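Local coordinates for protein luciferase-like enzymeAMP-CoA-ligase (Zophobas atratus, PDB 4W8O) that probably activates carboxylic acids with ATP and passes them to coenzyme A, as a luciferase-like AMP-CoA ligase of the ANL superfamily, at residues 16-29 with 169-181. Residues are numbered along the deposited sequence; the frame is centred on the assembly and turned at random.
Sequences DKISFGEFLFECCE and FKPSKTDIDDTAV
Pro171 pushes its ring into the hollow between Phe25, Glu22 and Gly21 on helix 20-30. Its CD sits over the centre of the Phe25 ring, 3.7 Å from the centroid and 11° off the normal, a CH-pi contact. Its CB rests on Glu22 CG at 3.9 Å. Phe25 CG lies anti to the backbone N (chi1 -164°), which swings the ring beneath Pro171. Phe25 CE1 reaches the edge of the Phe169 ring. With alanine in place of Phe25, the face under Pro171 would be lost, probably opening a gap there and leaving Phe169 without this neighbour. Ser19 and Glu22 form a capping box at the helix start: Glu22 N bonds Ser19 OG, and Ser19 N meets Glu22 OE1 almost straight. Glu22 OE2 takes a salt bridge from Lys173 NZ at 2.9 Å, 21° out of the carboxylate plane. The loop 169-178 lies along the first helix of the AMP-binding fold before entering strand 179-184. Water 1 bridges Ser19 OG and Ser172 O. Ile176 fills the bend before the helix, with CD1 3.5 Å from Asp16 O and CG2 3.5 Å from Ile18 C. Phe20 CB meets Ala180 CB at 4.1 Å, and its CD2 touches Val181 CG2.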
loop_
_atom_site.group_PDB
_atom_site.type_symbol
_atom_site.label_atom_id
_atom_site.label_comp_id
_atom_site.label_asym_id
_atom_site.label_seq_id
_atom_site.Cartn_x
_atom_site.Cartn_y
_atom_site.Cartn_z
ATOM N N ASP A 16 3.735 -7.146 16.155
ATOM C CA ASP A 16 2.374 -7.630 16.420
ATOM C C ASP A 16 1.813 -7.197 17.772
ATOM O O ASP A 16 0.709 -7.597 18.131
ATOM C CB ASP A 16 2.308 -9.155 16.283
ATOM C CG ASP A 16 3.222 -9.885 17.265
ATOM O OD1 ASP A 16 4.213 -9.291 17.745
ATOM O OD2 ASP A 16 2.942 -11.065 17.547
ATOM N N LYS A 17 2.545 -6.354 18.498
ATOM C CA LYS A 17 2.113 -5.899 19.818
ATOM C C LYS A 17 2.081 -4.373 19.941
ATOM O O LYS A 17 2.025 -3.834 21.047
ATOM C CB LYS A 17 3.027 -6.497 20.896
ATOM C CG LYS A 17 2.970 -8.016 20.947
ATOM C CD LYS A 17 3.934 -8.576 21.980
ATOM C CE LYS A 17 3.867 -10.099 22.059
ATOM N NZ LYS A 17 4.251 -10.745 20.769
ATOM N N ILE A 18 2.089 -3.663 18.820
ATOM C CA ILE A 18 2.129 -2.204 18.883
ATOM C C ILE A 18 1.178 -1.559 17.891
ATOM O O ILE A 18 0.661 -2.215 16.995
ATOM C CB ILE A 18 3.550 -1.679 18.625
ATOM C CG1 ILE A 18 4.071 -2.182 17.284
ATOM C CG2 ILE A 18 4.481 -2.103 19.758
ATOM C CD1 ILE A 18 5.305 -1.441 16.840
ATOM N N SER A 19 0.948 -0.267 18.074
ATOM C CA SER A 19 0.128 0.487 17.158
ATOM C C SER A 19 0.960 0.838 15.931
ATOM O O SER A 19 2.180 0.798 15.966
ATOM C CB SER A 19 -0.403 1.749 17.828
ATOM O OG SER A 19 0.651 2.666 18.078
ATOM N N PHE A 20 0.276 1.188 14.851
ATOM C CA PHE A 20 0.910 1.627 13.610
ATOM C C PHE A 20 1.701 2.914 13.861
ATOM O O PHE A 20 2.781 3.078 13.321
ATOM C CB PHE A 20 -0.163 1.826 12.516
ATOM C CG PHE A 20 0.378 2.274 11.184
ATOM C CD1 PHE A 20 1.456 1.629 10.594
ATOM C CD2 PHE A 20 -0.217 3.326 10.502
ATOM C CE1 PHE A 20 1.945 2.041 9.366
ATOM C CE2 PHE A 20 0.262 3.739 9.271
ATOM C CZ PHE A 20 1.343 3.095 8.698
ATOM N N GLY A 21 1.167 3.805 14.697
ATOM C CA GLY A 21 1.875 5.023 15.098
ATOM C C GLY A 21 3.175 4.771 15.851
ATOM O O GLY A 21 4.200 5.378 15.547
ATOM N N GLU A 22 3.125 3.885 16.837
ATOM C CA GLU A 22 4.323 3.479 17.585
ATOM C C GLU A 22 5.369 2.851 16.657
ATOM O O GLU A 22 6.573 3.099 16.791
ATOM C CB GLU A 22 3.955 2.491 18.701
ATOM C CG GLU A 22 3.184 3.128 19.852
ATOM C CD GLU A 22 2.608 2.110 20.837
ATOM O OE1 GLU A 22 2.104 1.047 20.406
ATOM O OE2 GLU A 22 2.658 2.375 22.063
ATOM N N PHE A 23 4.899 2.033 15.717
ATOM C CA PHE A 23 5.768 1.468 14.692
ATOM C C PHE A 23 6.528 2.567 13.951
ATOM O O PHE A 23 7.751 2.589 13.950
ATOM C CB PHE A 23 4.950 0.637 13.706
ATOM C CG PHE A 23 5.723 0.198 12.496
ATOM C CD1 PHE A 23 6.615 -0.865 12.573
ATOM C CD2 PHE A 23 5.539 0.832 11.270
ATOM C CE1 PHE A 23 7.326 -1.274 11.461
ATOM C CE2 PHE A 23 6.244 0.419 10.152
ATOM C CZ PHE A 23 7.143 -0.631 10.252
ATOM N N LEU A 24 5.795 3.488 13.341
ATOM C CA LEU A 24 6.411 4.533 12.529
ATOM C C LEU A 24 7.398 5.376 13.343
ATOM O O LEU A 24 8.481 5.718 12.862
ATOM C CB LEU A 24 5.338 5.431 11.918
ATOM C CG LEU A 24 4.393 4.778 10.905
ATOM C CD1 LEU A 24 3.201 5.679 10.643
ATOM C CD2 LEU A 24 5.106 4.452 9.601
ATOM N N PHE A 25 7.001 5.703 14.572
ATOM C CA PHE A 25 7.813 6.491 15.513
ATOM C C PHE A 25 9.130 5.779 15.829
ATOM O O PHE A 25 10.212 6.361 15.701
ATOM C CB PHE A 25 7.015 6.718 16.804
ATOM C CG PHE A 25 7.564 7.801 17.693
ATOM C CD1 PHE A 25 7.146 9.118 17.543
ATOM C CD2 PHE A 25 8.460 7.499 18.707
ATOM C CE1 PHE A 25 7.641 10.121 18.369
ATOM C CE2 PHE A 25 8.945 8.492 19.544
ATOM C CZ PHE A 25 8.536 9.805 19.377
ATOM N N GLU A 26 9.023 4.509 16.220
ATOM C CA GLU A 26 10.196 3.679 16.522
ATOM C C GLU A 26 11.135 3.565 15.319
ATOM O O GLU A 26 12.355 3.651 15.476
ATOM C CB GLU A 26 9.751 2.284 16.970
ATOM C CG GLU A 26 10.885 1.297 17.219
ATOM C CD GLU A 26 10.403 -0.141 17.385
ATOM O OE1 GLU A 26 9.197 -0.359 17.651
ATOM O OE2 GLU A 26 11.240 -1.060 17.246
ATOM N N CYS A 27 10.564 3.373 14.126
ATOM C CA CYS A 27 11.362 3.299 12.905
ATOM C C CYS A 27 12.141 4.594 12.690
ATOM O O CYS A 27 13.324 4.558 12.375
ATOM C CB CYS A 27 10.481 2.995 11.691
ATOM S SG CYS A 27 9.885 1.293 11.635
ATOM N N CYS A 28 11.481 5.735 12.884
ATOM C CA CYS A 28 12.148 7.034 12.778
ATOM C C CYS A 28 13.357 7.151 13.718
ATOM O O CYS A 28 14.416 7.604 13.292
ATOM C CB CYS A 28 11.168 8.188 13.032
ATOM S SG CYS A 28 10.062 8.570 11.641
ATOM N N GLU A 29 13.201 6.746 14.981
ATOM C CA GLU A 29 14.301 6.811 15.955
ATOM C C GLU A 29 15.453 5.903 15.561
ATOM O O GLU A 29 16.621 6.278 15.656
ATOM C CB GLU A 29 13.819 6.424 17.359
ATOM C CG GLU A 29 12.917 7.469 17.982
ATOM C CD GLU A 29 12.365 7.088 19.353
ATOM O OE1 GLU A 29 12.026 5.901 19.564
ATOM O OE2 GLU A 29 12.243 7.993 20.210
ATOM N N PHE A 169 6.905 14.136 23.763
ATOM C CA PHE A 169 5.805 13.500 23.041
ATOM C C PHE A 169 6.092 12.036 22.747
ATOM O O PHE A 169 7.185 11.675 22.306
ATOM C CB PHE A 169 5.484 14.224 21.740
ATOM C CG PHE A 169 4.410 13.549 20.932
ATOM C CD1 PHE A 169 3.071 13.728 21.248
ATOM C CD2 PHE A 169 4.739 12.720 19.866
ATOM C CE1 PHE A 169 2.082 13.104 20.517
ATOM C CE2 PHE A 169 3.749 12.091 19.126
ATOM C CZ PHE A 169 2.423 12.283 19.452
ATOM N N LYS A 170 5.097 11.202 23.020
ATOM C CA LYS A 170 5.125 9.802 22.634
ATOM C C LYS A 170 3.782 9.466 21.983
ATOM O O LYS A 170 2.747 10.030 22.356
ATOM C CB LYS A 170 5.357 8.899 23.852
ATOM C CG LYS A 170 6.738 9.027 24.499
ATOM C CD LYS A 170 7.848 8.529 23.578
ATOM C CE LYS A 170 9.184 8.385 24.295
ATOM N NZ LYS A 170 10.225 7.856 23.363
ATOM N N PRO A 171 3.792 8.559 20.994
ATOM C CA PRO A 171 2.513 8.117 20.433
ATOM C C PRO A 171 1.568 7.594 21.513
ATOM O O PRO A 171 2.011 6.974 22.479
ATOM C CB PRO A 171 2.917 6.993 19.480
ATOM C CG PRO A 171 4.319 7.306 19.098
ATOM C CD PRO A 171 4.942 7.958 20.299
ATOM N N SER A 172 0.277 7.850 21.342
ATOM C CA SER A 172 -0.734 7.430 22.304
ATOM C C SER A 172 -0.805 5.918 22.395
ATOM O O SER A 172 -0.699 5.225 21.387
ATOM C CB SER A 172 -2.106 7.955 21.888
ATOM O OG SER A 172 -2.083 9.359 21.720
ATOM N N LYS A 173 -0.976 5.412 23.609
ATOM C CA LYS A 173 -1.308 4.011 23.803
ATOM C C LYS A 173 -2.719 3.810 23.282
ATOM O O LYS A 173 -3.574 4.673 23.472
ATOM C CB LYS A 173 -1.212 3.637 25.285
ATOM C CG LYS A 173 0.220 3.629 25.806
ATOM C CD LYS A 173 1.011 2.518 25.136
ATOM C CE LYS A 173 2.452 2.475 25.594
ATOM N NZ LYS A 173 3.166 1.428 24.808
ATOM N N THR A 174 -2.951 2.705 22.584
ATOM C CA THR A 174 -4.279 2.415 22.047
ATOM C C THR A 174 -4.515 0.909 21.994
ATOM O O THR A 174 -3.649 0.121 22.371
ATOM C CB THR A 174 -4.490 3.079 20.663
ATOM O OG1 THR A 174 -5.855 2.905 20.233
ATOM C CG2 THR A 174 -3.530 2.506 19.616
ATOM N N ASP A 175 -5.712 0.518 21.579
ATOM C CA ASP A 175 -6.060 -0.886 21.433
ATOM C C ASP A 175 -5.567 -1.332 20.055
ATOM O O ASP A 175 -6.030 -0.811 19.039
ATOM C CB ASP A 175 -7.578 -1.057 21.567
ATOM C CG ASP A 175 -8.014 -2.514 21.650
ATOM O OD1 ASP A 175 -7.632 -3.319 20.785
ATOM O OD2 ASP A 175 -8.765 -2.858 22.589
ATOM N N ILE A 176 -4.631 -2.280 20.015
ATOM C CA ILE A 176 -4.032 -2.692 18.731
ATOM C C ILE A 176 -4.977 -3.467 17.788
ATOM O O ILE A 176 -4.650 -3.660 16.619
ATOM C CB ILE A 176 -2.678 -3.423 18.900
ATOM C CG1 ILE A 176 -2.838 -4.760 19.622
ATOM C CG2 ILE A 176 -1.676 -2.522 19.625
ATOM C CD1 ILE A 176 -1.538 -5.527 19.750
ATOM N N ASP A 177 -6.148 -3.874 18.277
ATOM C CA ASP A 177 -7.185 -4.453 17.410
ATOM C C ASP A 177 -8.183 -3.421 16.883
ATOM O O ASP A 177 -9.076 -3.767 16.114
ATOM C CB ASP A 177 -7.921 -5.574 18.138
ATOM C CG ASP A 177 -7.039 -6.776 18.369
ATOM O OD1 ASP A 177 -6.362 -7.206 17.415
ATOM O OD2 ASP A 177 -7.010 -7.278 19.502
ATOM N N ASP A 178 -8.048 -2.166 17.309
ATOM C CA ASP A 178 -8.820 -1.084 16.717
ATOM C C ASP A 178 -8.299 -0.813 15.308
ATOM O O ASP A 178 -7.175 -1.164 14.963
ATOM C CB ASP A 178 -8.713 0.212 17.530
ATOM C CG ASP A 178 -9.517 0.176 18.825
ATOM O OD1 ASP A 178 -10.311 -0.774 19.045
ATOM O OD2 ASP A 178 -9.348 1.118 19.640
ATOM N N THR A 179 -9.130 -0.150 14.521
ATOM C CA THR A 179 -8.786 0.224 13.164
ATOM C C THR A 179 -7.672 1.274 13.145
ATOM O O THR A 179 -7.725 2.266 13.881
ATOM C CB THR A 179 -10.038 0.742 12.436
ATOM O OG1 THR A 179 -11.042 -0.277 12.471
ATOM C CG2 THR A 179 -9.728 1.117 10.987
ATOM N N ALA A 180 -6.654 1.022 12.326
ATOM C CA ALA A 180 -5.548 1.949 12.116
ATOM C C ALA A 180 -5.602 2.608 10.739
ATOM O O ALA A 180 -5.383 3.811 10.620
ATOM C CB ALA A 180 -4.224 1.218 12.285
ATOM N N VAL A 181 -5.893 1.812 9.710
ATOM C CA VAL A 181 -5.888 2.254 8.313
ATOM C C VAL A 181 -7.131 1.700 7.608
ATOM O O VAL A 181 -7.536 0.554 7.875
ATOM C CB VAL A 181 -4.643 1.726 7.556
ATOM C CG1 VAL A 181 -4.589 2.271 6.142
ATOM C CG2 VAL A 181 -3.357 2.070 8.286
HETATM O O HOH W 1 -0.298 5.262 18.725
HETATM O O HOH W 2 3.890 4.774 22.763
HETATM O O HOH W 3 -0.642 0.997 21.778
#